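Local coordinates for putative hemin storage protein (Bordetella bronchiseptica, PDB 6AU1) that cleaves deacetylated poly-beta-1,6-N-acetylglucosamine, a biofilm polysaccharide, through the glycoside hydrolase domain that makes up this chain, at residues 229-234 against 258-263; 7-12 against 298-303; 234-239 against 249-254; 140-145 against 213-218. One frame throughout, in Å; residues are numbered along the deposited sequence.

Interaction 1: 229-234 against 258-263; sequences MVVARN and KSYDFV
Arg233 lies across the Tyr260 ring in the tight, buried part of this contact. Its CB sits 3.7 Å from the ring centroid, almost straight over the face, a CH-pi contact. The extended arginine chain, with CG anti to the backbone N (chi1 -179°), then runs on to the phenol end. There NH1 donates to Tyr260 OH at 3.0 Å, with the hydroxyl near the guanidinium plane. Tyr260 OH also bonds Thr213, and Arg233 NH2 bonds the carbonyl of Ala163. At the ring edge, Val231 CG2 comes within 3.8 Å of Tyr260 CD1.

The other end is looser and partly open to solvent. Val230 CG1 rests 4.0 Å from Phe262 CD2. Asp261 is held there: its OD2 takes the N-H of Val231 at 2.8 Å on the anti lone pair. Phe262 N bonds Val231 O at 3.2 Å, while the return bond from Arg233 N to Phe262 O is weak. This is parallel pairing of neighbouring strands, 230-235 and 262-266, in a TIM-barrel type fold.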
loop_
_atom_site.group_PDB
_atom_site.type_symbol
_atom_site.label_atom_id
_atom_site.label_comp_id
_atom_site.label_asym_id
_atom_site.label_seq_id
_atom_site.Cartn_x
_atom_site.Cartn_y
_atom_site.Cartn_z
ATOM N N MET A 229 -9.719 14.389 -3.155
ATOM C CA MET A 229 -9.084 13.302 -2.411
ATOM C C MET A 229 -8.171 12.509 -3.346
ATOM O O MET A 229 -8.640 11.738 -4.180
ATOM C CB MET A 229 -10.138 12.390 -1.775
ATOM C CG MET A 229 -9.587 11.178 -1.017
ATOM S SD MET A 229 -8.512 11.586 0.382
ATOM C CE MET A 229 -9.498 12.794 1.245
ATOM N N VAL A 230 -6.865 12.713 -3.203
ATOM C CA VAL A 230 -5.874 12.048 -4.041
ATOM C C VAL A 230 -5.730 10.597 -3.619
ATOM O O VAL A 230 -5.761 10.302 -2.431
ATOM C CB VAL A 230 -4.508 12.739 -3.938
ATOM C CG1 VAL A 230 -3.521 12.145 -4.934
ATOM C CG2 VAL A 230 -4.660 14.237 -4.153
ATOM N N VAL A 231 -5.593 9.687 -4.577
ATOM C CA VAL A 231 -5.366 8.287 -4.217
ATOM C C VAL A 231 -4.140 7.677 -4.891
ATOM O O VAL A 231 -3.842 7.941 -6.061
ATOM C CB VAL A 231 -6.606 7.391 -4.537
ATOM C CG1 VAL A 231 -7.809 7.827 -3.688
ATOM C CG2 VAL A 231 -6.944 7.410 -6.034
ATOM N N ALA A 232 -3.428 6.859 -4.125
ATOM C CA ALA A 232 -2.313 6.072 -4.636
ATOM C C ALA A 232 -2.526 4.623 -4.238
ATOM O O ALA A 232 -3.271 4.343 -3.291
ATOM C CB ALA A 232 -0.981 6.588 -4.090
ATOM N N ARG A 233 -1.890 3.703 -4.947
ATOM C CA ARG A 233 -1.942 2.298 -4.533
ATOM C C ARG A 233 -0.576 1.653 -4.724
ATOM O O ARG A 233 0.097 1.915 -5.715
ATOM C CB ARG A 233 -3.017 1.537 -5.319
ATOM C CG ARG A 233 -3.141 0.040 -4.910
ATOM C CD ARG A 233 -4.407 -0.602 -5.484
ATOM N NE ARG A 233 -4.355 -2.064 -5.389
ATOM C CZ ARG A 233 -5.118 -2.882 -6.109
ATOM N NH1 ARG A 233 -6.024 -2.385 -6.954
ATOM N NH2 ARG A 233 -4.961 -4.200 -5.996
ATOM N N ASN A 234 -0.163 0.825 -3.764
ATOM C CA ASN A 234 1.069 0.049 -3.900
ATOM C C ASN A 234 0.958 -0.997 -5.001
ATOM O O ASN A 234 -0.020 -1.760 -5.059
ATOM C CB ASN A 234 1.424 -0.676 -2.592
ATOM C CG ASN A 234 1.972 0.247 -1.529
ATOM O OD1 ASN A 234 1.559 0.169 -0.382
ATOM N ND2 ASN A 234 2.940 1.091 -1.892
ATOM N N LYS A 258 -4.536 3.971 -15.047
ATOM C CA LYS A 258 -5.805 4.514 -15.502
ATOM C C LYS A 258 -6.695 4.963 -14.348
ATOM O O LYS A 258 -7.583 5.799 -14.536
ATOM C CB LYS A 258 -6.551 3.480 -16.355
ATOM C CG LYS A 258 -6.016 3.340 -17.770
ATOM C CD LYS A 258 -6.542 2.082 -18.447
ATOM C CE LYS A 258 -8.059 1.996 -18.390
ATOM N NZ LYS A 258 -8.558 0.767 -19.074
ATOM N N SER A 259 -6.453 4.420 -13.161
ATOM C CA SER A 259 -7.409 4.569 -12.065
ATOM C C SER A 259 -6.908 5.334 -10.842
ATOM O O SER A 259 -7.712 5.894 -10.097
ATOM C CB SER A 259 -7.881 3.189 -11.617
ATOM O OG SER A 259 -8.328 2.425 -12.726
ATOM N N TYR A 260 -5.601 5.349 -10.614
ATOM C CA TYR A 260 -5.076 6.043 -9.434
ATOM C C TYR A 260 -4.350 7.312 -9.840
ATOM O O TYR A 260 -3.846 7.415 -10.953
ATOM C CB TYR A 260 -4.146 5.128 -8.622
ATOM C CG TYR A 260 -4.861 3.879 -8.167
ATOM C CD1 TYR A 260 -5.762 3.925 -7.117
ATOM C CD2 TYR A 260 -4.669 2.662 -8.823
ATOM C CE1 TYR A 260 -6.438 2.790 -6.709
ATOM C CE2 TYR A 260 -5.342 1.535 -8.431
ATOM C CZ TYR A 260 -6.226 1.598 -7.382
ATOM O OH TYR A 260 -6.911 0.473 -6.998
ATOM N N ASP A 261 -4.311 8.288 -8.938
ATOM C CA ASP A 261 -3.566 9.504 -9.229
ATOM C C ASP A 261 -2.083 9.207 -9.288
ATOM O O ASP A 261 -1.367 9.738 -10.145
ATOM C CB ASP A 261 -3.850 10.570 -8.189
ATOM C CG ASP A 261 -5.294 10.982 -8.182
ATOM O OD1 ASP A 261 -5.714 11.641 -9.152
ATOM O OD2 ASP A 261 -6.005 10.638 -7.218
ATOM N N PHE A 262 -1.637 8.342 -8.382
ATOM C CA PHE A 262 -0.254 7.895 -8.354
ATOM C C PHE A 262 -0.174 6.404 -8.141
ATOM O O PHE A 262 -0.987 5.819 -7.420
ATOM C CB PHE A 262 0.532 8.611 -7.254
ATOM C CG PHE A 262 0.640 10.089 -7.474
ATOM C CD1 PHE A 262 1.448 10.585 -8.481
ATOM C CD2 PHE A 262 -0.079 10.974 -6.694
ATOM C CE1 PHE A 262 1.551 11.949 -8.694
ATOM C CE2 PHE A 262 0.015 12.330 -6.906
ATOM C CZ PHE A 262 0.831 12.815 -7.910
ATOM N N VAL A 263 0.812 5.794 -8.784
ATOM C CA VAL A 263 1.108 4.381 -8.587
ATOM C C VAL A 263 2.346 4.287 -7.716
ATOM O O VAL A 263 3.411 4.778 -8.110
ATOM C CB VAL A 263 1.352 3.665 -9.925
ATOM C CG1 VAL A 263 1.782 2.216 -9.685
ATOM C CG2 VAL A 263 0.099 3.714 -10.785
#

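Interaction 2: 7-12 against 298-303; sequences ERIVQV and IFELQA
Strands 8-12 and 298-302 run in the same general direction, with their axes 8.4 Å apart at the closest and 40° between them. They are not paired with each other. Strand 332-335 lies between them in the sheet and pairs with both, as expected where a TIM-type barrel closes. The contact is therefore made by side chains that meet inside the barrel.

Near the start of both strands, Glu7 CB packs on Ile298 CD1 at 3.9 Å. The glutamate bends at chi2 (-62°), and its carboxylate leads away to Ser42. Next, Ile9 CG1 meets Ile298 CG2 at 3.9 Å, the two side chains crossing at a slant. Ile9 holds CG1 between its backbone N and carbonyl carbon (chi1 67°), which puts that branch on Ile298. Tyr45 from strand 43-47 touches both isoleucines. Farther along, the filling turns polar. Glu300 is extended and reaches in past Ile9, whose CD1 lies 3.9 Å from Glu300 OE2. The other carboxylate oxygen, OE1, has a weak hydrogen bond from Asn234 ND2. Tyr335 touches both Glu300 and Gln11. The aliphatic start of the Gln11 side chain also borders the carboxylate, with Gln11 CB 3.4 Å from Glu300 OE2.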
loop_
_atom_site.group_PDB
_atom_site.type_symbol
_atom_site.label_atom_id
_atom_site.label_comp_id
_atom_site.label_asym_id
_atom_site.label_seq_id
_atom_site.Cartn_x
_atom_site.Cartn_y
_atom_site.Cartn_z
ATOM N N GLU A 7 6.612 14.337 -7.122
ATOM C CA GLU A 7 6.359 13.757 -5.808
ATOM C C GLU A 7 7.645 13.204 -5.233
ATOM O O GLU A 7 8.414 12.533 -5.917
ATOM C CB GLU A 7 5.301 12.646 -5.864
ATOM C CG GLU A 7 3.904 13.139 -6.209
ATOM C CD GLU A 7 3.343 14.111 -5.175
ATOM O OE1 GLU A 7 3.459 13.835 -3.966
ATOM O OE2 GLU A 7 2.790 15.159 -5.582
ATOM N N ARG A 8 7.878 13.514 -3.971
ATOM C CA ARG A 8 9.001 12.974 -3.233
ATOM C C ARG A 8 8.412 12.556 -1.915
ATOM O O ARG A 8 7.992 13.407 -1.139
ATOM C CB ARG A 8 10.112 14.019 -3.053
ATOM C CG ARG A 8 10.669 14.569 -4.367
ATOM C CD ARG A 8 11.519 13.514 -5.066
ATOM N NE ARG A 8 11.729 13.774 -6.495
ATOM C CZ ARG A 8 12.609 14.640 -6.972
ATOM N NH1 ARG A 8 13.342 15.353 -6.132
ATOM N NH2 ARG A 8 12.745 14.812 -8.278
ATOM N N ILE A 9 8.305 11.255 -1.675
ATOM C CA ILE A 9 7.501 10.840 -0.537
ATOM C C ILE A 9 8.275 10.039 0.488
ATOM O O ILE A 9 9.312 9.449 0.198
ATOM C CB ILE A 9 6.254 10.041 -0.995
ATOM C CG1 ILE A 9 6.643 8.690 -1.606
ATOM C CG2 ILE A 9 5.431 10.867 -2.007
ATOM C CD1 ILE A 9 6.699 7.527 -0.595
ATOM N N VAL A 10 7.755 10.045 1.709
ATOM C CA VAL A 10 8.320 9.268 2.799
ATOM C C VAL A 10 7.187 8.464 3.397
ATOM O O VAL A 10 6.152 9.024 3.752
ATOM C CB VAL A 10 8.962 10.166 3.894
ATOM C CG1 VAL A 10 9.524 9.298 5.034
ATOM C CG2 VAL A 10 10.054 11.061 3.308
ATOM N N GLN A 11 7.354 7.149 3.487
ATOM C CA GLN A 11 6.327 6.315 4.109
ATOM C C GLN A 11 6.739 6.010 5.548
ATOM O O GLN A 11 7.878 5.630 5.813
ATOM C CB GLN A 11 6.107 5.037 3.305
ATOM C CG GLN A 11 4.943 4.172 3.807
ATOM C CD GLN A 11 4.526 3.138 2.780
ATOM O OE1 GLN A 11 4.416 3.439 1.597
ATOM N NE2 GLN A 11 4.288 1.918 3.227
ATOM N N VAL A 12 5.801 6.186 6.471
ATOM C CA VAL A 12 6.113 6.190 7.900
ATOM C C VAL A 12 5.245 5.220 8.689
ATOM O O VAL A 12 4.017 5.209 8.536
ATOM C CB VAL A 12 5.926 7.609 8.479
ATOM C CG1 VAL A 12 6.028 7.607 10.000
ATOM C CG2 VAL A 12 6.947 8.575 7.856
ATOM N N ILE A 298 5.367 6.572 -8.824
ATOM C CA ILE A 298 6.323 6.889 -7.781
ATOM C C ILE A 298 7.155 5.648 -7.511
ATOM O O ILE A 298 6.616 4.599 -7.159
ATOM C CB ILE A 298 5.618 7.356 -6.506
ATOM C CG1 ILE A 298 4.785 8.601 -6.815
ATOM C CG2 ILE A 298 6.621 7.624 -5.386
ATOM C CD1 ILE A 298 3.900 9.048 -5.674
ATOM N N PHE A 299 8.461 5.755 -7.722
ATOM C CA PHE A 299 9.344 4.630 -7.465
ATOM C C PHE A 299 9.684 4.632 -5.986
ATOM O O PHE A 299 10.512 5.418 -5.524
ATOM C CB PHE A 299 10.599 4.707 -8.343
ATOM C CG PHE A 299 10.308 4.523 -9.807
ATOM C CD1 PHE A 299 9.846 5.589 -10.574
ATOM C CD2 PHE A 299 10.469 3.287 -10.406
ATOM C CE1 PHE A 299 9.550 5.415 -11.912
ATOM C CE2 PHE A 299 10.192 3.105 -11.761
ATOM C CZ PHE A 299 9.728 4.166 -12.513
ATOM N N GLU A 300 9.009 3.760 -5.244
ATOM C CA GLU A 300 9.186 3.715 -3.799
ATOM C C GLU A 300 10.322 2.761 -3.439
ATOM O O GLU A 300 10.215 1.549 -3.617
ATOM C CB GLU A 300 7.889 3.298 -3.113
ATOM C CG GLU A 300 7.965 3.399 -1.610
ATOM C CD GLU A 300 6.605 3.337 -0.951
ATOM O OE1 GLU A 300 5.618 2.932 -1.606
ATOM O OE2 GLU A 300 6.533 3.697 0.238
ATOM N N LEU A 301 11.410 3.333 -2.933
ATOM C CA LEU A 301 12.634 2.586 -2.652
ATOM C C LEU A 301 12.626 2.073 -1.225
ATOM O O LEU A 301 11.867 2.576 -0.396
ATOM C CB LEU A 301 13.853 3.486 -2.863
ATOM C CG LEU A 301 13.936 4.134 -4.240
ATOM C CD1 LEU A 301 14.955 5.252 -4.222
ATOM C CD2 LEU A 301 14.333 3.071 -5.268
ATOM N N GLN A 302 13.462 1.084 -0.923
ATOM C CA GLN A 302 13.533 0.623 0.459
ATOM C C GLN A 302 14.744 1.215 1.169
ATOM O O GLN A 302 15.844 1.254 0.619
ATOM C CB GLN A 302 13.560 -0.908 0.536
ATOM C CG GLN A 302 14.780 -1.580 -0.063
ATOM C CD GLN A 302 14.633 -3.101 -0.094
ATOM O OE1 GLN A 302 14.513 -3.695 -1.163
ATOM N NE2 GLN A 302 14.640 -3.736 1.084
ATOM N N ALA A 303 14.522 1.687 2.396
ATOM C CA ALA A 303 15.588 2.246 3.218
ATOM C C ALA A 303 16.061 1.247 4.272
ATOM O O ALA A 303 17.037 1.494 4.987
ATOM C CB ALA A 303 15.118 3.530 3.891
#

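Interaction 3: 234-239 against 249-254; sequences NLYAQP and YGQSLP. With EDO (1,2-ethanediol), chain G.
The backbone runs from the end of a strand toward a short helix and passes beside 250-252, with Pro239 and Ser252 nearest at 6.1 Å between CA atoms. Tyr249 is gripped on several sides. Pro239 lies over one face, its CD 3.8 Å from the ring centroid in a CH-pi contact. Tyr236 meets the same ring obliquely, the planes 55° apart, with its CB 3.5 Å from Tyr249 CE2.

The phenol donates to Gln238 OE1 at 2.6 Å, from a position tilted out of the carbonyl plane. It also accepts from a water that in turn takes the N-H of Gln238. The Gln238 chain is extended, with CG anti to the backbone N (chi1 -165°), which carries the amide to the ring edge.

Gln251 OE1 receives Tyr236 N at 3.0 Å, in the carbonyl plane and nearly straight at 175°. Gln251 NE2 bonds Ala163 O, so both ends of the amide are held. Tyr236 OH donates to an ethanediol, probably from the crystallisation liquor, which also bonds Asp161. A second water bridges Pro239 O and Leu253 N.

Leu235 CD2 packs on Leu253 CD1 at 3.7 Å. Ser252 is the N-cap of helix 253-259. The contact folds up the helical connection from strand 230-235 to 262-266, the next parallel barrel strand. Val240 of helix 238-241 touches both leucines, Val288 of helix 277-290 adds to Leu253, and Val263 and Leu265 adjoin Leu235.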
loop_
_atom_site.group_PDB
_atom_site.type_symbol
_atom_site.label_atom_id
_atom_site.label_comp_id
_atom_site.label_asym_id
_atom_site.label_seq_id
_atom_site.Cartn_x
_atom_site.Cartn_y
_atom_site.Cartn_z
ATOM N N ASN A 234 -0.163 0.825 -3.764
ATOM C CA ASN A 234 1.069 0.049 -3.900
ATOM C C ASN A 234 0.958 -0.997 -5.001
ATOM O O ASN A 234 -0.020 -1.760 -5.059
ATOM C CB ASN A 234 1.424 -0.676 -2.592
ATOM C CG ASN A 234 1.972 0.247 -1.529
ATOM O OD1 ASN A 234 1.559 0.169 -0.382
ATOM N ND2 ASN A 234 2.940 1.091 -1.892
ATOM N N LEU A 235 1.981 -1.044 -5.846
ATOM C CA LEU A 235 2.067 -2.010 -6.938
ATOM C C LEU A 235 3.364 -2.796 -6.797
ATOM O O LEU A 235 4.442 -2.207 -6.633
ATOM C CB LEU A 235 2.027 -1.288 -8.297
ATOM C CG LEU A 235 2.264 -2.116 -9.564
ATOM C CD1 LEU A 235 1.195 -3.205 -9.719
ATOM C CD2 LEU A 235 2.271 -1.200 -10.775
ATOM N N TYR A 236 3.257 -4.117 -6.855
ATOM C CA TYR A 236 4.438 -4.977 -6.852
ATOM C C TYR A 236 5.206 -4.885 -8.174
ATOM O O TYR A 236 4.621 -4.637 -9.225
ATOM C CB TYR A 236 4.030 -6.423 -6.598
ATOM C CG TYR A 236 3.803 -6.755 -5.145
ATOM C CD1 TYR A 236 4.877 -7.047 -4.307
ATOM C CD2 TYR A 236 2.521 -6.787 -4.607
ATOM C CE1 TYR A 236 4.678 -7.358 -2.968
ATOM C CE2 TYR A 236 2.314 -7.104 -3.265
ATOM C CZ TYR A 236 3.395 -7.384 -2.458
ATOM O OH TYR A 236 3.199 -7.699 -1.130
ATOM N N ALA A 237 6.514 -5.126 -8.122
ATOM C CA ALA A 237 7.355 -5.009 -9.312
ATOM C C ALA A 237 7.162 -6.151 -10.308
ATOM O O ALA A 237 7.336 -5.947 -11.506
ATOM C CB ALA A 237 8.815 -4.924 -8.913
ATOM N N GLN A 238 6.838 -7.356 -9.839
ATOM C CA GLN A 238 6.786 -8.480 -10.784
ATOM C C GLN A 238 5.738 -8.271 -11.909
ATOM O O GLN A 238 6.046 -8.518 -13.079
ATOM C CB GLN A 238 6.546 -9.810 -10.036
ATOM C CG GLN A 238 6.833 -11.046 -10.861
ATOM C CD GLN A 238 6.749 -12.349 -10.061
ATOM O OE1 GLN A 238 6.748 -12.346 -8.826
ATOM N NE2 GLN A 238 6.681 -13.472 -10.775
ATOM N N PRO A 239 4.518 -7.795 -11.578
ATOM C CA PRO A 239 3.575 -7.519 -12.678
ATOM C C PRO A 239 4.047 -6.461 -13.688
ATOM O O PRO A 239 3.530 -6.413 -14.800
ATOM C CB PRO A 239 2.318 -7.024 -11.948
ATOM C CG PRO A 239 2.402 -7.625 -10.593
ATOM C CD PRO A 239 3.866 -7.670 -10.252
ATOM N N TYR A 249 -1.072 -12.038 -9.216
ATOM C CA TYR A 249 -1.002 -10.885 -8.318
ATOM C C TYR A 249 -2.327 -10.135 -8.187
ATOM O O TYR A 249 -2.605 -9.559 -7.138
ATOM C CB TYR A 249 0.073 -9.899 -8.790
ATOM C CG TYR A 249 1.474 -10.211 -8.312
ATOM C CD1 TYR A 249 2.263 -11.144 -8.974
ATOM C CD2 TYR A 249 2.018 -9.548 -7.207
ATOM C CE1 TYR A 249 3.553 -11.424 -8.551
ATOM C CE2 TYR A 249 3.314 -9.813 -6.781
ATOM C CZ TYR A 249 4.075 -10.745 -7.456
ATOM O OH TYR A 249 5.359 -11.030 -7.040
ATOM N N GLY A 250 -3.122 -10.088 -9.250
ATOM C CA GLY A 250 -4.348 -9.305 -9.193
ATOM C C GLY A 250 -4.054 -7.810 -9.229
ATOM O O GLY A 250 -4.848 -6.993 -8.751
ATOM N N GLN A 251 -2.905 -7.463 -9.805
ATOM C CA GLN A 251 -2.485 -6.070 -9.982
ATOM C C GLN A 251 -1.930 -5.896 -11.387
ATOM O O GLN A 251 -1.468 -6.858 -11.983
ATOM C CB GLN A 251 -1.420 -5.676 -8.962
ATOM C CG GLN A 251 -1.788 -5.920 -7.503
ATOM C CD GLN A 251 -0.710 -5.423 -6.567
ATOM O OE1 GLN A 251 0.432 -5.236 -6.968
ATOM N NE2 GLN A 251 -1.070 -5.203 -5.307
ATOM N N SER A 252 -1.943 -4.665 -11.898
ATOM C CA SER A 252 -1.571 -4.388 -13.289
ATOM C C SER A 252 -1.121 -2.942 -13.424
ATOM O O SER A 252 -1.791 -2.057 -12.923
ATOM C CB SER A 252 -2.756 -4.646 -14.226
ATOM O OG SER A 252 -2.588 -3.993 -15.461
ATOM N N LEU A 253 -0.004 -2.694 -14.107
ATOM C CA LEU A 253 0.464 -1.316 -14.246
ATOM C C LEU A 253 -0.468 -0.472 -15.128
ATOM O O LEU A 253 -0.853 0.622 -14.718
ATOM C CB LEU A 253 1.899 -1.273 -14.782
ATOM C CG LEU A 253 2.452 0.129 -15.047
ATOM C CD1 LEU A 253 2.374 1.003 -13.785
ATOM C CD2 LEU A 253 3.879 0.038 -15.554
ATOM N N PRO A 254 -0.853 -0.968 -16.323
ATOM C CA PRO A 254 -1.746 -0.138 -17.151
ATOM C C PRO A 254 -3.069 0.212 -16.473
ATOM O O PRO A 254 -3.530 1.354 -16.578
ATOM C CB PRO A 254 -2.009 -1.019 -18.380
ATOM C CG PRO A 254 -0.872 -1.943 -18.438
ATOM C CD PRO A 254 -0.440 -2.194 -17.038
HETATM C C1 EDO G . 1.511 -8.311 1.783
HETATM O O1 EDO G . 0.639 -7.222 2.140
HETATM C C2 EDO G . 0.862 -9.163 0.697
HETATM O O2 EDO G . 0.828 -8.432 -0.534
HETATM O O HOH W 1 6.858 -8.385 -7.122
HETATM O O HOH W 2 1.271 -4.938 -15.540
#

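Interaction 4: 140-145 against 213-218; sequences VISEIY and TMHLRH
His215 is the first residue of 213-218 to meet the other helix. Its CG is anti to the backbone N (chi1 169°), which swings the imidazole toward Ser142. His215 NE2 donates to Ser142 OG at 2.9 Å, and the hydroxyl lies almost in the ring plane at its edge. Ser142 OG is bonded to His138 O as well, one turn back in its own helix. That second bond helps to fix the direction of the hydroxyl. The ring of His138 also meets that of His215.

Leu216 follows and carries the apolar part. Its side chain starts toward the other helix and places its two methyls differently. Leu216 CD1 goes over one face of the Tyr145 ring, offset toward the rim, 3.9 Å from the centroid. This is a CH-pi contact. Leu216 CD2 lies 3.9 Å from Ser142 CA and 4.0 Å from Ile141 CG2. The phenol of Tyr145 is anchored beyond the contact on Pro95 O.

The two helical segments have axes 9.6 Å apart at the closest and cross at -38°. They belong to helices 135-151 and 195-223, which lie side by side outside the barrel. Phe159 of strand 156-159 touches both Tyr145 and Leu216, placing this interface against the sheet.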
loop_
_atom_site.group_PDB
_atom_site.type_symbol
_atom_site.label_atom_id
_atom_site.label_comp_id
_atom_site.label_asym_id
_atom_site.label_seq_id
_atom_site.Cartn_x
_atom_site.Cartn_y
_atom_site.Cartn_z
ATOM N N VAL A 140 -18.318 -3.905 5.954
ATOM C CA VAL A 140 -17.491 -3.664 7.133
ATOM C C VAL A 140 -16.240 -2.867 6.745
ATOM O O VAL A 140 -15.900 -1.890 7.419
ATOM C CB VAL A 140 -17.098 -4.984 7.837
ATOM C CG1 VAL A 140 -15.945 -4.753 8.821
ATOM C CG2 VAL A 140 -18.309 -5.571 8.549
ATOM N N ILE A 141 -15.586 -3.245 5.649
ATOM C CA ILE A 141 -14.424 -2.487 5.183
ATOM C C ILE A 141 -14.833 -1.052 4.852
ATOM O O ILE A 141 -14.144 -0.091 5.200
ATOM C CB ILE A 141 -13.769 -3.143 3.952
ATOM C CG1 ILE A 141 -13.197 -4.512 4.337
ATOM C CG2 ILE A 141 -12.661 -2.259 3.403
ATOM C CD1 ILE A 141 -12.818 -5.375 3.118
ATOM N N SER A 142 -15.960 -0.915 4.170
ATOM C CA SER A 142 -16.481 0.409 3.832
ATOM C C SER A 142 -16.675 1.276 5.074
ATOM O O SER A 142 -16.386 2.481 5.063
ATOM C CB SER A 142 -17.796 0.264 3.071
ATOM O OG SER A 142 -17.564 -0.392 1.828
ATOM N N GLU A 143 -17.156 0.660 6.148
ATOM C CA GLU A 143 -17.443 1.402 7.369
ATOM C C GLU A 143 -16.163 1.772 8.110
ATOM O O GLU A 143 -16.087 2.824 8.753
ATOM C CB GLU A 143 -18.386 0.598 8.263
ATOM C CG GLU A 143 -19.829 0.612 7.723
ATOM C CD GLU A 143 -20.765 -0.309 8.470
ATOM O OE1 GLU A 143 -20.301 -1.028 9.374
ATOM O OE2 GLU A 143 -21.972 -0.319 8.143
ATOM N N ILE A 144 -15.152 0.918 8.010
ATOM C CA ILE A 144 -13.856 1.242 8.599
ATOM C C ILE A 144 -13.259 2.472 7.901
ATOM O O ILE A 144 -12.735 3.375 8.563
ATOM C CB ILE A 144 -12.890 0.027 8.527
ATOM C CG1 ILE A 144 -13.406 -1.087 9.451
ATOM C CG2 ILE A 144 -11.464 0.429 8.933
ATOM C CD1 ILE A 144 -12.672 -2.423 9.272
ATOM N N TYR A 145 -13.363 2.518 6.574
ATOM C CA TYR A 145 -12.895 3.684 5.823
ATOM C C TYR A 145 -13.716 4.923 6.162
ATOM O O TYR A 145 -13.165 6.023 6.270
ATOM C CB TYR A 145 -12.930 3.404 4.315
ATOM C CG TYR A 145 -11.648 2.776 3.796
ATOM C CD1 TYR A 145 -11.376 1.425 3.991
ATOM C CD2 TYR A 145 -10.713 3.537 3.107
ATOM C CE1 TYR A 145 -10.188 0.850 3.511
ATOM C CE2 TYR A 145 -9.533 2.982 2.634
ATOM C CZ TYR A 145 -9.271 1.646 2.837
ATOM O OH TYR A 145 -8.085 1.121 2.350
ATOM N N THR A 213 -11.608 -0.248 -4.567
ATOM C CA THR A 213 -10.880 0.893 -4.002
ATOM C C THR A 213 -11.504 2.215 -4.437
ATOM O O THR A 213 -11.423 3.192 -3.708
ATOM C CB THR A 213 -9.375 0.902 -4.360
ATOM O OG1 THR A 213 -9.193 1.065 -5.773
ATOM C CG2 THR A 213 -8.685 -0.381 -3.852
ATOM N N MET A 214 -12.142 2.257 -5.605
ATOM C CA MET A 214 -12.811 3.497 -6.024
ATOM C C MET A 214 -14.056 3.745 -5.173
ATOM O O MET A 214 -14.412 4.890 -4.916
ATOM C CB MET A 214 -13.185 3.449 -7.501
ATOM C CG MET A 214 -11.988 3.419 -8.450
ATOM S SD MET A 214 -10.946 4.894 -8.309
ATOM C CE MET A 214 -9.588 4.245 -7.343
ATOM N N HIS A 215 -14.714 2.665 -4.748
ATOM C CA HIS A 215 -15.834 2.752 -3.805
ATOM C C HIS A 215 -15.361 3.338 -2.474
ATOM O O HIS A 215 -16.000 4.241 -1.928
ATOM C CB HIS A 215 -16.463 1.363 -3.601
ATOM C CG HIS A 215 -17.452 1.285 -2.472
ATOM N ND1 HIS A 215 -18.720 1.821 -2.547
ATOM C CD2 HIS A 215 -17.366 0.698 -1.251
ATOM C CE1 HIS A 215 -19.365 1.585 -1.417
ATOM N NE2 HIS A 215 -18.567 0.900 -0.617
ATOM N N LEU A 216 -14.235 2.833 -1.970
ATOM C CA LEU A 216 -13.653 3.329 -0.715
ATOM C C LEU A 216 -13.250 4.794 -0.845
ATOM O O LEU A 216 -13.484 5.600 0.059
ATOM C CB LEU A 216 -12.445 2.482 -0.308
ATOM C CG LEU A 216 -12.774 1.000 -0.080
ATOM C CD1 LEU A 216 -11.510 0.200 0.169
ATOM C CD2 LEU A 216 -13.770 0.855 1.086
ATOM N N ARG A 217 -12.639 5.140 -1.973
ATOM C CA ARG A 217 -12.330 6.543 -2.246
ATOM C C ARG A 217 -13.565 7.432 -2.147
ATOM O O ARG A 217 -13.524 8.518 -1.552
ATOM C CB ARG A 217 -11.714 6.690 -3.636
ATOM C CG ARG A 217 -11.444 8.136 -4.017
ATOM C CD ARG A 217 -11.216 8.263 -5.504
ATOM N NE ARG A 217 -10.400 9.434 -5.788
ATOM C CZ ARG A 217 -9.982 9.777 -6.999
ATOM N NH1 ARG A 217 -10.316 9.038 -8.049
ATOM N NH2 ARG A 217 -9.227 10.858 -7.154
ATOM N N HIS A 218 -14.662 6.969 -2.738
ATOM C CA HIS A 218 -15.896 7.752 -2.785
ATOM C C HIS A 218 -16.426 7.983 -1.368
ATOM O O HIS A 218 -16.894 9.074 -1.030
ATOM C CB HIS A 218 -16.947 7.049 -3.652
ATOM C CG HIS A 218 -18.227 7.815 -3.796
ATOM N ND1 HIS A 218 -19.409 7.406 -3.217
ATOM C CD2 HIS A 218 -18.506 8.970 -4.443
ATOM C CE1 HIS A 218 -20.363 8.275 -3.504
ATOM N NE2 HIS A 218 -19.840 9.233 -4.248
#

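How the interactions relate
Strand 8-12 opens the chain, and interaction 2 closes its longest loop, where that strand meets 298-303 across the barrel interior. The other three contacts fall within this loop. Interaction 4 comes first, joining helices 135-151 and 195-223, and it closes before interaction 1 opens. Interaction 1 pairs strands 230-235 and 262-266 and encloses interaction 3, with which it shares Asn234. Interactions 1 and 4 are linked by hydrogen bonds between Tyr260 and Thr213 and between Arg217 and the carbonyl of Met229. Interactions 1 and 2 meet where Val263 O probably bonds Ile298 N. Interactions 2 and 4 lie on opposite sides of the chain's centre, their centres about 24 Å apart.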